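Local coordinates for protein metagenomic carboxyl esterase MGS0156 (Uncultured organism, PDB 5D8M) that probably hydrolyses carboxylic esters as a serine esterase of the alpha/beta-hydrolase fold, its gene recovered from an uncultured organism, at residues T257-R262 with V316-S321; D276-A281 with A297-V302; G86-L91 with A144-N149; L80-A85 with E115-A120; A97-E102 with S211-G216. One frame throughout, in Å; residues are numbered along the deposited sequence.

Interaction 1. Residues T257-R262 with V316-S321; sequences TSAILR and VISKNS
Two loops of this alpha/beta-hydrolase fold are joined by serine-to-backbone hydrogen bonds, Ser258 OG taking Lys319 N and Ser318 OG taking Ala259 N; one loop leads into helix 262-269 and the other joins helices 312-316 and 324-338. The second loop leaves its helix through an inverse gamma turn centred on Ile317. Each serine hydroxyl accepts an amide of the opposite loop: Lys319 N lies 3.1 Å from Ser258 OG, and Ala259 N 3.0 Å from Ser318 OG. Ser318 can reach because its OG stands between its own N and carbonyl carbon (chi1 62°). Serine suits both places, being short enough to meet a backbone N-H across the gap. A third bond, from Ile260 N to Val316 O at 3.1 Å, joins the main chains directly.

Beside these polar links the branched residues pack. Ile260 CD1 lies on Val316 CG2 at 3.7 Å, and Ile260 CG2 rests against Ile317 CG1. Lys319 lays its CB and CG along the backbone of Thr257 and Ser258, while Arg262 turns NE to the carbonyl of Arg254. Asn320 is held mainly by Phe306 N through OD1 and by Met304 O through ND2. A water bridges the loops, donating to Ser258 OG at 3.0 Å and accepting from Asn320 ND2 at 3.0 Å.

Interaction 2. Residues D276-A281 with A297-V302; sequences DGLVIA and ADHLAV
His299 presents the edge of its imidazole to the carboxylate of Asp276, and the two flat groups are turned 66° against each other. His299 ND1 donates to Asp276 OD2 over 2.8 Å in a nearly straight bond. The oxygen lies in the plane of the ring, yet the nitrogen approaches from above the plane of the carboxylate, 44° out of it. Chi1 of His299 (-168°) swings CG away from its backbone N and sends the ring across the acid. A second bond runs between the same residues, from His299 N to Asp276 O at 2.8 Å, fixing backbone as well as side chain.

The other carboxylate oxygen faces its own loop: Asp276 OD1 accepts from Leu278 N (2.9 Å), an Asx turn, and from Val279 N (2.8 Å), an Asx motif, which sets the rotation of the group. His299 also bonds weakly through NE2 to Ser158 OG, so Asp276, His299 and Ser158 are consistent with the Asp-His-Ser catalytic triad of alpha/beta hydrolases; here the acid lies between helix 262-269 and strand 290-293, and the histidine on the loop after that strand. Replacing Asp276 by an alanine would probably leave ND1 without its acceptor, free the imidazole to turn, and strip the two loop amides of their mate.

Hydrophobic residues hold the ring from other directions. Leu278 CB stands over one face in a CH-pi contact, 4.2 Å from the ring centroid, and its CD1 reaches His299 CD2 at 3.6 Å. Val279 CG2 comes in obliquely, 3.7 Å from His299 CE1.

Interaction 3. Residues G86-L91 with A144-N149; sequences GIRLVL and AKLPEN
Arg88 leaves its strand with CG opposite the backbone N (chi1 174°) and runs straight until a bend at chi3 (-59°), and it is at this bend that CD meets the isobutyl end of Leu146. Both methyls of the leucine share the job: Leu146 CD1 lies 3.8 Å from Arg88 CD, while Leu146 CD2 is 3.9 Å from that same carbon and skirts Arg88 NE. Leu146 CD1 also reaches Val90 CG2, tip to tip, at 3.8 Å. Arg88 and Val90, two apart on one strand, point to the same side of the sheet, so a branched leucine can cover both. Pro147 approaches the guanidinium obliquely, its CD 4.2 Å from Arg88 NE.

This packing leaves the charge to others: Arg88 NE forms a salt bridge with Asp150, and NH1 bonds to Thr122 OG1. An arginine is apt here, since its methylenes serve the apolar contact and its head the polar one. Cutting Leu146 back to an alanine is likely to open a gap over Val90 and leave the bend of Arg88 without its apolar cover.

Leu146 belongs to the turn from helix 132-143 into strand 151-157. That helix forms a beta-alpha-beta crossover from strand 120-123 to strand 151-157, passing strand 87-92 between them, as in the parallel sheet of alpha/beta hydrolases.

Interaction 4. Residues L80-A85 with E115-A120; sequences LGVSTA and ERYGYA
A Schellman motif ends helix 111-116, with Gly118 at its C-prime position, and the loop 80-85 lies against this turn through Val82 and Ser83. Inside the turn Gly118 N bonds back to Glu115 O at 3.3 Å. Gly118 has positive phi, and a beta carbon there would run into Ser83 O, so the contact as well as the turn requires the smallest residue. Its CA instead makes a C-H...O contact with Ser83 O at 3.4 Å.

The direct hydrogen bond runs from Ser83 N to Tyr117 O at 2.7 Å. It is nearly straight at the hydrogen, though the donor stands 52° out of the carbonyl plane. Val82 lodges its CG2 beside Arg116 O, another carbonyl at the helix end, at 3.5 Å, and its CG1 rests against the peptide that joins Tyr117 to Gly118.

Two tyrosines receive the loop differently. Ser83 CB lies over one face of the Tyr119 ring in a CH-pi contact, 3.5 Å from Tyr119 CZ and off toward the rim. Tyr117 places CD1 3.5 Å from Gly81 O, and its hydroxyl donates to a water that in turn donates to Leu80 O.

Ser83 OG sits opposite its backbone N (chi1 173°), accepting from Ala85 N in an ST turn and from a water that also donates to Gly118 O. Glu336 of helix 324-338 bonds to both Ser83 OG and Tyr119 OH. Tyr117 O, just past the helix, thus takes a loop amide and Gly118 O a shared water, so carbonyls of the turn find donors beyond the helix's own bonding pattern.

Interaction 5. Residues A97-E102 with S211-G216; sequences AECVSE and SSCPPG
Cys99 and Cys213 are joined covalently, their SG atoms 2.1 Å apart in a disulfide with a right-handed twist (chi3 98°). Cys213 brings its sulfur round by holding it between its own N and carbonyl carbon (chi1 59°), whereas in Cys99 the sulfur lies opposite the carbonyl carbon (chi1 -51°).

Van der Waals contacts surround the bridge. The extended chain of Glu98 crosses the Pro214 ring at about a right angle, bringing Glu98 OE1 to 3.2 Å from Pro214 CD and to 3.4 Å from Cys213 CB. Carbons next to a peptide nitrogen are somewhat electron-poor, so a carboxylate oxygen is a reasonable neighbour for the proline CD. Ser212 sets its CB 3.6 Å from Cys99 O, a small side chain suited to lying close over the turn.

A polar link across the contact runs through a water, which donates to both Glu98 OE1 and Pro214 O, each at 2.8 Å. The carboxylate of Glu98 is further held by Gly128 N at OE1 and by a salt bridge from Arg125 at OE2, and Arg129 takes the carbonyls of Cys213 and Pro214.

The disulfide therefore ties the loop that follows strand 87-92, on its way to helix 111-116, to the connection between helices 199-207 and 220-223.

From the N terminus, three contacts open in quick succession: interaction 4 at 80-85, interaction 3 at 86-91 and interaction 5 at 97-102. They close in the same order, at 115-120, 144-149 and 211-216, so each crosses the other two. Interactions 3 and 4 touch where strand 87-92 pairs with Ala120, at one side of the sheet; interaction 5 reaches over to the later helices. Interaction 1 then opens at 257-262 and closes at 316-321, with interaction 2 nested inside it. These two meet at Asp298 OD2, which accepts from Ser258 N, linking the loop before helix 262-269 to the loop that carries the likely catalytic histidine.

Interaction 1. Residues T257-R262 with V316-S321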
# COMPACT_ATOMS: atom_id res chain seq x y z
N THR A 257 7.47 -6.89 -14.46
CA THR A 257 7.74 -5.69 -13.68
C THR A 257 8.01 -4.55 -14.68
O THR A 257 8.74 -4.74 -15.65
CB THR A 257 8.96 -5.91 -12.72
OG1 THR A 257 8.63 -6.90 -11.72
CG2 THR A 257 9.37 -4.62 -12.02
N SER A 258 7.38 -3.39 -14.47
CA SER A 258 7.54 -2.23 -15.35
C SER A 258 8.99 -1.84 -15.61
O SER A 258 9.81 -1.86 -14.71
CB SER A 258 6.81 -1.00 -14.76
OG SER A 258 5.41 -1.19 -14.75
N ALA A 259 9.28 -1.45 -16.85
CA ALA A 259 10.64 -1.11 -17.25
C ALA A 259 11.28 -0.12 -16.27
O ALA A 259 12.39 -0.32 -15.83
CB ALA A 259 10.66 -0.54 -18.66
N ILE A 260 10.52 0.91 -15.90
CA ILE A 260 11.05 1.98 -15.07
C ILE A 260 11.48 1.43 -13.70
O ILE A 260 12.39 1.97 -13.07
CB ILE A 260 10.01 3.13 -14.88
CG1 ILE A 260 10.68 4.38 -14.32
CG2 ILE A 260 8.82 2.69 -14.02
CD1 ILE A 260 11.36 5.21 -15.37
N LEU A 261 10.85 0.34 -13.27
CA LEU A 261 11.11 -0.23 -11.94
C LEU A 261 12.19 -1.31 -11.97
O LEU A 261 12.76 -1.66 -10.94
CB LEU A 261 9.82 -0.82 -11.36
CG LEU A 261 8.66 0.15 -11.12
CD1 LEU A 261 7.50 -0.67 -10.56
CD2 LEU A 261 9.06 1.28 -10.15
N ARG A 262 12.50 -1.84 -13.15
CA ARG A 262 13.44 -2.95 -13.21
C ARG A 262 14.83 -2.66 -12.64
O ARG A 262 15.38 -3.52 -11.98
CB ARG A 262 13.59 -3.44 -14.65
CG ARG A 262 12.33 -4.12 -15.14
CD ARG A 262 12.64 -5.06 -16.30
NE ARG A 262 11.40 -5.60 -16.84
CZ ARG A 262 10.84 -5.18 -17.97
NH1 ARG A 262 11.44 -4.25 -18.72
NH2 ARG A 262 9.70 -5.73 -18.37
N VAL A 316 6.97 4.02 -20.01
CA VAL A 316 8.02 3.34 -19.26
C VAL A 316 7.42 2.57 -18.07
O VAL A 316 8.04 1.64 -17.57
CB VAL A 316 9.10 4.33 -18.78
CG1 VAL A 316 9.70 5.03 -20.00
CG2 VAL A 316 8.55 5.33 -17.77
N ILE A 317 6.21 2.94 -17.66
CA ILE A 317 5.46 2.16 -16.69
C ILE A 317 4.74 1.07 -17.48
O ILE A 317 3.51 1.05 -17.62
CB ILE A 317 4.52 3.07 -15.89
CG1 ILE A 317 5.35 4.18 -15.24
CG2 ILE A 317 3.71 2.29 -14.83
CD1 ILE A 317 4.56 5.26 -14.56
N SER A 318 5.55 0.16 -18.02
CA SER A 318 5.15 -0.74 -19.10
C SER A 318 4.36 -1.99 -18.67
O SER A 318 3.88 -2.72 -19.51
CB SER A 318 6.39 -1.20 -19.86
OG SER A 318 7.23 -1.93 -18.97
N LYS A 319 4.23 -2.23 -17.37
CA LYS A 319 3.49 -3.42 -16.92
C LYS A 319 2.45 -3.03 -15.87
O LYS A 319 2.40 -3.60 -14.78
CB LYS A 319 4.46 -4.47 -16.36
CG LYS A 319 5.44 -5.04 -17.42
CD LYS A 319 4.66 -5.83 -18.49
CE LYS A 319 5.61 -6.36 -19.57
NZ LYS A 319 4.87 -7.18 -20.58
N ASN A 320 1.60 -2.06 -16.21
CA ASN A 320 0.69 -1.42 -15.26
C ASN A 320 -0.66 -2.12 -15.13
O ASN A 320 -1.49 -1.75 -14.30
CB ASN A 320 0.49 0.04 -15.67
CG ASN A 320 -0.21 0.87 -14.59
OD1 ASN A 320 -1.30 1.39 -14.80
ND2 ASN A 320 0.43 0.98 -13.45
N SER A 321 -0.89 -3.12 -15.98
CA SER A 321 -2.16 -3.85 -15.97
C SER A 321 -2.27 -4.78 -14.77
O SER A 321 -1.41 -5.63 -14.54
CB SER A 321 -2.32 -4.64 -17.27
OG SER A 321 -2.40 -3.77 -18.37
O HOH W 1 2.99 -0.52 -13.20
O HOH W 2 8.64 -3.92 -20.78

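Interaction 2. Residues D276-A281 with A297-V302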
# COMPACT_ATOMS: atom_id res chain seq x y z
N ASP A 276 8.50 -5.73 -5.13
CA ASP A 276 7.65 -5.16 -6.18
C ASP A 276 8.36 -4.09 -6.99
O ASP A 276 7.74 -3.37 -7.76
CB ASP A 276 6.37 -4.58 -5.58
CG ASP A 276 6.62 -3.39 -4.65
OD1 ASP A 276 7.71 -2.78 -4.67
OD2 ASP A 276 5.69 -3.03 -3.91
N GLY A 277 9.68 -3.99 -6.82
CA GLY A 277 10.47 -2.99 -7.50
C GLY A 277 11.01 -1.98 -6.51
O GLY A 277 12.12 -1.51 -6.69
N LEU A 278 10.24 -1.66 -5.47
CA LEU A 278 10.64 -0.60 -4.54
C LEU A 278 10.56 -1.07 -3.09
O LEU A 278 11.32 -0.61 -2.25
CB LEU A 278 9.77 0.68 -4.73
CG LEU A 278 9.91 1.38 -6.11
CD1 LEU A 278 9.01 2.61 -6.22
CD2 LEU A 278 11.36 1.78 -6.38
N VAL A 279 9.65 -2.00 -2.81
CA VAL A 279 9.46 -2.54 -1.46
C VAL A 279 9.62 -4.07 -1.47
O VAL A 279 9.00 -4.75 -2.27
CB VAL A 279 8.06 -2.17 -0.89
CG1 VAL A 279 7.90 -2.64 0.58
CG2 VAL A 279 7.81 -0.66 -1.02
N ILE A 280 10.46 -4.59 -0.58
CA ILE A 280 10.55 -6.04 -0.29
C ILE A 280 9.31 -6.56 0.47
O ILE A 280 8.82 -5.91 1.41
CB ILE A 280 11.83 -6.32 0.55
CG1 ILE A 280 13.09 -5.84 -0.21
CG2 ILE A 280 11.94 -7.79 0.93
CD1 ILE A 280 14.35 -5.77 0.64
N ALA A 281 8.80 -7.73 0.10
CA ALA A 281 7.53 -8.21 0.65
C ALA A 281 7.56 -8.35 2.18
O ALA A 281 6.62 -7.95 2.86
CB ALA A 281 7.13 -9.52 0.02
N ALA A 297 1.93 -8.39 -9.12
CA ALA A 297 1.89 -7.06 -9.69
C ALA A 297 3.11 -6.32 -9.16
O ALA A 297 3.57 -6.61 -8.05
CB ALA A 297 0.57 -6.32 -9.26
N ASP A 298 3.61 -5.33 -9.91
CA ASP A 298 4.73 -4.55 -9.39
C ASP A 298 4.16 -3.40 -8.55
O ASP A 298 2.95 -3.26 -8.41
CB ASP A 298 5.68 -4.07 -10.52
CG ASP A 298 5.03 -3.06 -11.51
OD1 ASP A 298 4.15 -2.26 -11.10
OD2 ASP A 298 5.45 -3.03 -12.69
N HIS A 299 5.04 -2.59 -7.99
CA HIS A 299 4.67 -1.55 -7.04
C HIS A 299 3.56 -0.62 -7.54
O HIS A 299 2.67 -0.26 -6.79
CB HIS A 299 5.91 -0.72 -6.69
CG HIS A 299 5.71 0.19 -5.52
ND1 HIS A 299 5.55 -0.28 -4.23
CD2 HIS A 299 5.64 1.54 -5.45
CE1 HIS A 299 5.40 0.75 -3.41
NE2 HIS A 299 5.45 1.86 -4.13
N LEU A 300 3.62 -0.25 -8.82
CA LEU A 300 2.65 0.71 -9.36
C LEU A 300 1.38 0.03 -9.86
O LEU A 300 0.26 0.53 -9.68
CB LEU A 300 3.31 1.52 -10.48
CG LEU A 300 4.41 2.43 -9.95
CD1 LEU A 300 5.04 3.18 -11.13
CD2 LEU A 300 3.88 3.41 -8.91
N ALA A 301 1.52 -1.14 -10.45
CA ALA A 301 0.36 -1.83 -11.01
C ALA A 301 -0.69 -2.18 -9.96
O ALA A 301 -1.88 -2.18 -10.22
CB ALA A 301 0.80 -3.09 -11.75
N VAL A 302 -0.24 -2.48 -8.74
CA VAL A 302 -1.19 -2.94 -7.73
C VAL A 302 -2.17 -1.83 -7.30
O VAL A 302 -3.23 -2.12 -6.76
CB VAL A 302 -0.42 -3.54 -6.51
CG1 VAL A 302 0.29 -2.43 -5.69
CG2 VAL A 302 -1.34 -4.40 -5.64

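Interaction 3. Residues G86-L91 with A144-N149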
# COMPACT_ATOMS: atom_id res chain seq x y z
N GLY A 86 -22.20 1.19 5.52
CA GLY A 86 -21.74 2.56 5.71
C GLY A 86 -20.22 2.68 5.83
O GLY A 86 -19.71 3.57 6.52
N ILE A 87 -19.49 1.80 5.17
CA ILE A 87 -18.03 1.85 5.19
C ILE A 87 -17.54 2.86 4.16
O ILE A 87 -18.06 2.93 3.06
CB ILE A 87 -17.41 0.45 4.92
CG1 ILE A 87 -17.66 -0.45 6.12
CG2 ILE A 87 -15.89 0.54 4.59
CD1 ILE A 87 -17.14 -1.86 5.96
N ARG A 88 -16.56 3.67 4.56
CA ARG A 88 -15.87 4.56 3.65
C ARG A 88 -14.39 4.19 3.59
O ARG A 88 -13.72 4.12 4.60
CB ARG A 88 -16.02 6.03 4.08
CG ARG A 88 -15.18 6.98 3.22
CD ARG A 88 -15.42 8.43 3.65
NE ARG A 88 -16.82 8.81 3.54
CZ ARG A 88 -17.40 9.25 2.43
NH1 ARG A 88 -16.70 9.40 1.32
NH2 ARG A 88 -18.67 9.55 2.44
N LEU A 89 -13.92 3.94 2.37
CA LEU A 89 -12.52 3.69 2.10
C LEU A 89 -11.82 5.04 1.94
O LEU A 89 -12.15 5.83 1.06
CB LEU A 89 -12.36 2.83 0.85
CG LEU A 89 -13.23 1.57 0.77
CD1 LEU A 89 -13.05 0.89 -0.60
CD2 LEU A 89 -12.91 0.61 1.91
N VAL A 90 -10.89 5.32 2.85
CA VAL A 90 -10.07 6.50 2.78
C VAL A 90 -8.73 6.11 2.16
O VAL A 90 -7.93 5.41 2.78
CB VAL A 90 -9.87 7.13 4.17
CG1 VAL A 90 -9.08 8.42 4.04
CG2 VAL A 90 -11.27 7.39 4.81
N LEU A 91 -8.53 6.57 0.94
CA LEU A 91 -7.39 6.21 0.11
C LEU A 91 -6.23 7.18 0.35
O LEU A 91 -6.40 8.37 0.20
CB LEU A 91 -7.78 6.23 -1.36
CG LEU A 91 -9.06 5.49 -1.74
CD1 LEU A 91 -9.48 5.77 -3.22
CD2 LEU A 91 -8.85 4.00 -1.52
N ALA A 144 -11.26 14.13 10.16
CA ALA A 144 -12.07 14.92 11.08
C ALA A 144 -13.30 15.53 10.42
O ALA A 144 -14.25 15.85 11.11
CB ALA A 144 -11.22 16.04 11.72
N LYS A 145 -13.27 15.68 9.10
CA LYS A 145 -14.37 16.32 8.38
C LYS A 145 -15.30 15.32 7.69
O LYS A 145 -16.28 15.72 7.07
CB LYS A 145 -13.81 17.31 7.34
CG LYS A 145 -13.05 18.47 7.96
CD LYS A 145 -12.55 19.41 6.87
CE LYS A 145 -11.73 20.56 7.45
NZ LYS A 145 -10.45 20.10 8.01
N LEU A 146 -14.98 14.04 7.78
CA LEU A 146 -15.80 12.99 7.17
C LEU A 146 -17.03 12.77 8.05
O LEU A 146 -16.96 13.04 9.24
CB LEU A 146 -14.99 11.71 6.99
CG LEU A 146 -13.90 11.78 5.92
CD1 LEU A 146 -13.08 10.52 5.85
CD2 LEU A 146 -14.52 12.10 4.55
N PRO A 147 -18.15 12.29 7.47
CA PRO A 147 -19.38 12.07 8.25
C PRO A 147 -19.14 11.14 9.44
O PRO A 147 -18.46 10.12 9.31
CB PRO A 147 -20.32 11.42 7.23
CG PRO A 147 -19.79 11.86 5.89
CD PRO A 147 -18.30 11.88 6.06
N GLU A 148 -19.69 11.50 10.59
CA GLU A 148 -19.46 10.79 11.84
C GLU A 148 -19.92 9.33 11.84
O GLU A 148 -19.31 8.50 12.51
CB GLU A 148 -20.16 11.52 12.99
CG GLU A 148 -19.26 12.49 13.73
CD GLU A 148 -20.01 13.25 14.82
OE1 GLU A 148 -21.26 13.32 14.76
OE2 GLU A 148 -19.34 13.76 15.75
N ASN A 149 -20.97 9.03 11.10
CA ASN A 149 -21.54 7.68 11.10
C ASN A 149 -20.84 6.69 10.16
O ASN A 149 -21.15 5.49 10.17
CB ASN A 149 -23.02 7.75 10.74
CG ASN A 149 -23.85 8.37 11.84
OD1 ASN A 149 -23.53 8.22 13.02
ND2 ASN A 149 -24.92 9.07 11.47

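Interaction 4. Residues L80-A85 with E115-A120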
# COMPACT_ATOMS: atom_id res chain seq x y z
N LEU A 80 -21.90 -10.75 -2.55
CA LEU A 80 -21.69 -10.19 -3.89
C LEU A 80 -22.72 -9.13 -4.22
O LEU A 80 -22.85 -8.70 -5.37
CB LEU A 80 -21.70 -11.31 -4.93
CG LEU A 80 -20.45 -12.20 -4.84
CD1 LEU A 80 -20.59 -13.50 -5.67
CD2 LEU A 80 -19.20 -11.42 -5.28
N GLY A 81 -23.46 -8.69 -3.21
CA GLY A 81 -24.43 -7.64 -3.39
C GLY A 81 -23.90 -6.31 -2.90
O GLY A 81 -22.72 -6.16 -2.67
N VAL A 82 -24.79 -5.34 -2.76
CA VAL A 82 -24.42 -4.00 -2.36
C VAL A 82 -24.33 -3.92 -0.84
O VAL A 82 -25.27 -4.30 -0.12
CB VAL A 82 -25.45 -2.96 -2.86
CG1 VAL A 82 -25.11 -1.57 -2.32
CG2 VAL A 82 -25.52 -2.96 -4.40
N SER A 83 -23.20 -3.42 -0.37
CA SER A 83 -23.01 -3.25 1.07
C SER A 83 -23.89 -2.13 1.60
O SER A 83 -24.07 -1.10 0.95
CB SER A 83 -21.55 -2.95 1.39
OG SER A 83 -21.42 -2.63 2.77
N THR A 84 -24.45 -2.35 2.78
CA THR A 84 -25.17 -1.30 3.47
C THR A 84 -24.50 -0.99 4.82
O THR A 84 -25.11 -0.40 5.70
CB THR A 84 -26.68 -1.68 3.69
OG1 THR A 84 -26.77 -2.96 4.33
CG2 THR A 84 -27.43 -1.73 2.35
N ALA A 85 -23.23 -1.37 4.97
CA ALA A 85 -22.49 -1.16 6.23
C ALA A 85 -22.07 0.31 6.50
O ALA A 85 -21.61 0.63 7.59
CB ALA A 85 -21.25 -2.04 6.24
N GLU A 115 -17.97 1.66 -5.37
CA GLU A 115 -19.11 2.52 -5.07
C GLU A 115 -20.43 1.93 -5.57
O GLU A 115 -21.48 2.09 -4.95
CB GLU A 115 -18.88 3.92 -5.66
CG GLU A 115 -17.80 4.66 -4.89
CD GLU A 115 -17.61 6.09 -5.32
OE1 GLU A 115 -18.29 6.51 -6.29
OE2 GLU A 115 -16.79 6.80 -4.70
N ARG A 116 -20.37 1.21 -6.68
CA ARG A 116 -21.52 0.43 -7.11
C ARG A 116 -21.99 -0.50 -5.99
O ARG A 116 -23.19 -0.70 -5.79
CB ARG A 116 -21.18 -0.38 -8.35
CG ARG A 116 -21.98 -1.64 -8.52
CD ARG A 116 -21.86 -2.13 -9.95
NE ARG A 116 -22.41 -1.15 -10.88
CZ ARG A 116 -22.23 -1.17 -12.20
NH1 ARG A 116 -21.50 -2.12 -12.76
NH2 ARG A 116 -22.79 -0.23 -12.95
N TYR A 117 -21.02 -1.07 -5.27
CA TYR A 117 -21.37 -2.07 -4.27
C TYR A 117 -21.40 -1.56 -2.84
O TYR A 117 -21.26 -2.35 -1.90
CB TYR A 117 -20.42 -3.27 -4.38
CG TYR A 117 -20.69 -4.04 -5.64
CD1 TYR A 117 -21.88 -4.75 -5.79
CD2 TYR A 117 -19.80 -4.03 -6.70
CE1 TYR A 117 -22.16 -5.45 -6.95
CE2 TYR A 117 -20.06 -4.74 -7.88
CZ TYR A 117 -21.24 -5.44 -7.99
OH TYR A 117 -21.51 -6.15 -9.14
N GLY A 118 -21.61 -0.26 -2.68
CA GLY A 118 -21.99 0.32 -1.40
C GLY A 118 -20.86 0.85 -0.55
O GLY A 118 -21.06 1.19 0.61
N TYR A 119 -19.66 0.91 -1.11
CA TYR A 119 -18.52 1.42 -0.38
C TYR A 119 -18.20 2.84 -0.87
O TYR A 119 -17.85 3.03 -2.04
CB TYR A 119 -17.30 0.49 -0.52
CG TYR A 119 -17.58 -0.92 -0.01
CD1 TYR A 119 -17.56 -1.18 1.36
CD2 TYR A 119 -17.87 -1.97 -0.88
CE1 TYR A 119 -17.82 -2.46 1.86
CE2 TYR A 119 -18.14 -3.26 -0.38
CZ TYR A 119 -18.11 -3.48 1.00
OH TYR A 119 -18.35 -4.73 1.52
N ALA A 120 -18.34 3.82 0.02
CA ALA A 120 -17.95 5.20 -0.31
C ALA A 120 -16.42 5.31 -0.36
O ALA A 120 -15.72 4.52 0.28
CB ALA A 120 -18.54 6.20 0.71
O HOH W 3 -23.02 -8.54 -8.51
O HOH W 4 -20.47 -0.12 3.12

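Interaction 5. Residues A97-E102 with S211-G216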
# COMPACT_ATOMS: atom_id res chain seq x y z
N ALA A 97 3.29 10.57 -5.48
CA ALA A 97 1.98 10.40 -6.10
C ALA A 97 1.38 11.76 -6.47
O ALA A 97 0.82 11.96 -7.57
CB ALA A 97 1.05 9.61 -5.18
N GLU A 98 1.59 12.71 -5.57
CA GLU A 98 1.08 14.06 -5.78
C GLU A 98 1.67 14.66 -7.04
O GLU A 98 0.98 15.39 -7.76
CB GLU A 98 1.40 14.95 -4.57
CG GLU A 98 0.78 16.35 -4.67
CD GLU A 98 1.22 17.25 -3.52
OE1 GLU A 98 2.36 17.07 -3.01
OE2 GLU A 98 0.44 18.14 -3.13
N CYS A 99 2.94 14.36 -7.31
CA CYS A 99 3.64 14.91 -8.46
C CYS A 99 3.13 14.37 -9.81
O CYS A 99 3.32 15.00 -10.86
CB CYS A 99 5.14 14.63 -8.32
SG CYS A 99 5.82 15.14 -6.69
N VAL A 100 2.52 13.20 -9.81
CA VAL A 100 2.02 12.64 -11.07
C VAL A 100 0.50 12.62 -11.11
O VAL A 100 -0.09 11.85 -11.85
CB VAL A 100 2.58 11.20 -11.34
CG1 VAL A 100 4.11 11.25 -11.53
CG2 VAL A 100 2.20 10.23 -10.24
N SER A 101 -0.14 13.49 -10.31
CA SER A 101 -1.60 13.50 -10.23
C SER A 101 -2.30 13.72 -11.57
O SER A 101 -3.43 13.29 -11.73
CB SER A 101 -2.08 14.57 -9.24
OG SER A 101 -1.75 15.86 -9.70
N GLU A 102 -1.65 14.38 -12.52
CA GLU A 102 -2.25 14.57 -13.85
C GLU A 102 -2.38 13.27 -14.63
O GLU A 102 -3.22 13.15 -15.53
CB GLU A 102 -1.44 15.58 -14.66
CG GLU A 102 -1.62 17.01 -14.23
CD GLU A 102 -2.95 17.58 -14.67
OE1 GLU A 102 -3.73 18.00 -13.79
OE2 GLU A 102 -3.20 17.63 -15.89
N SER A 211 5.05 21.78 -10.99
CA SER A 211 3.76 22.45 -10.98
C SER A 211 2.65 21.61 -10.32
O SER A 211 1.54 22.10 -10.12
CB SER A 211 3.34 22.82 -12.41
OG SER A 211 3.22 21.66 -13.21
N SER A 212 2.96 20.37 -9.97
CA SER A 212 1.95 19.49 -9.38
C SER A 212 2.22 19.08 -7.93
O SER A 212 1.38 18.45 -7.31
CB SER A 212 1.79 18.23 -10.22
OG SER A 212 0.97 18.51 -11.36
N CYS A 213 3.38 19.42 -7.38
CA CYS A 213 3.64 19.09 -5.98
C CYS A 213 4.64 20.08 -5.38
O CYS A 213 5.62 20.46 -6.02
CB CYS A 213 4.13 17.62 -5.82
SG CYS A 213 5.65 17.22 -6.72
N PRO A 214 4.36 20.55 -4.16
CA PRO A 214 5.25 21.52 -3.51
C PRO A 214 6.55 20.81 -3.11
O PRO A 214 6.53 19.61 -2.93
CB PRO A 214 4.45 21.97 -2.28
CG PRO A 214 3.58 20.79 -1.97
CD PRO A 214 3.22 20.17 -3.31
N PRO A 215 7.66 21.56 -2.97
CA PRO A 215 8.92 20.97 -2.52
C PRO A 215 8.91 20.56 -1.05
O PRO A 215 8.15 21.13 -0.25
CB PRO A 215 9.92 22.10 -2.73
CG PRO A 215 9.08 23.36 -2.62
CD PRO A 215 7.76 23.01 -3.22
N GLY A 216 9.77 19.61 -0.70
CA GLY A 216 10.03 19.28 0.69
C GLY A 216 11.23 20.04 1.22
O GLY A 216 11.91 20.76 0.48
O HOH W 5 4.95 17.46 -2.06
O HOH W 6 -1.21 17.47 -7.90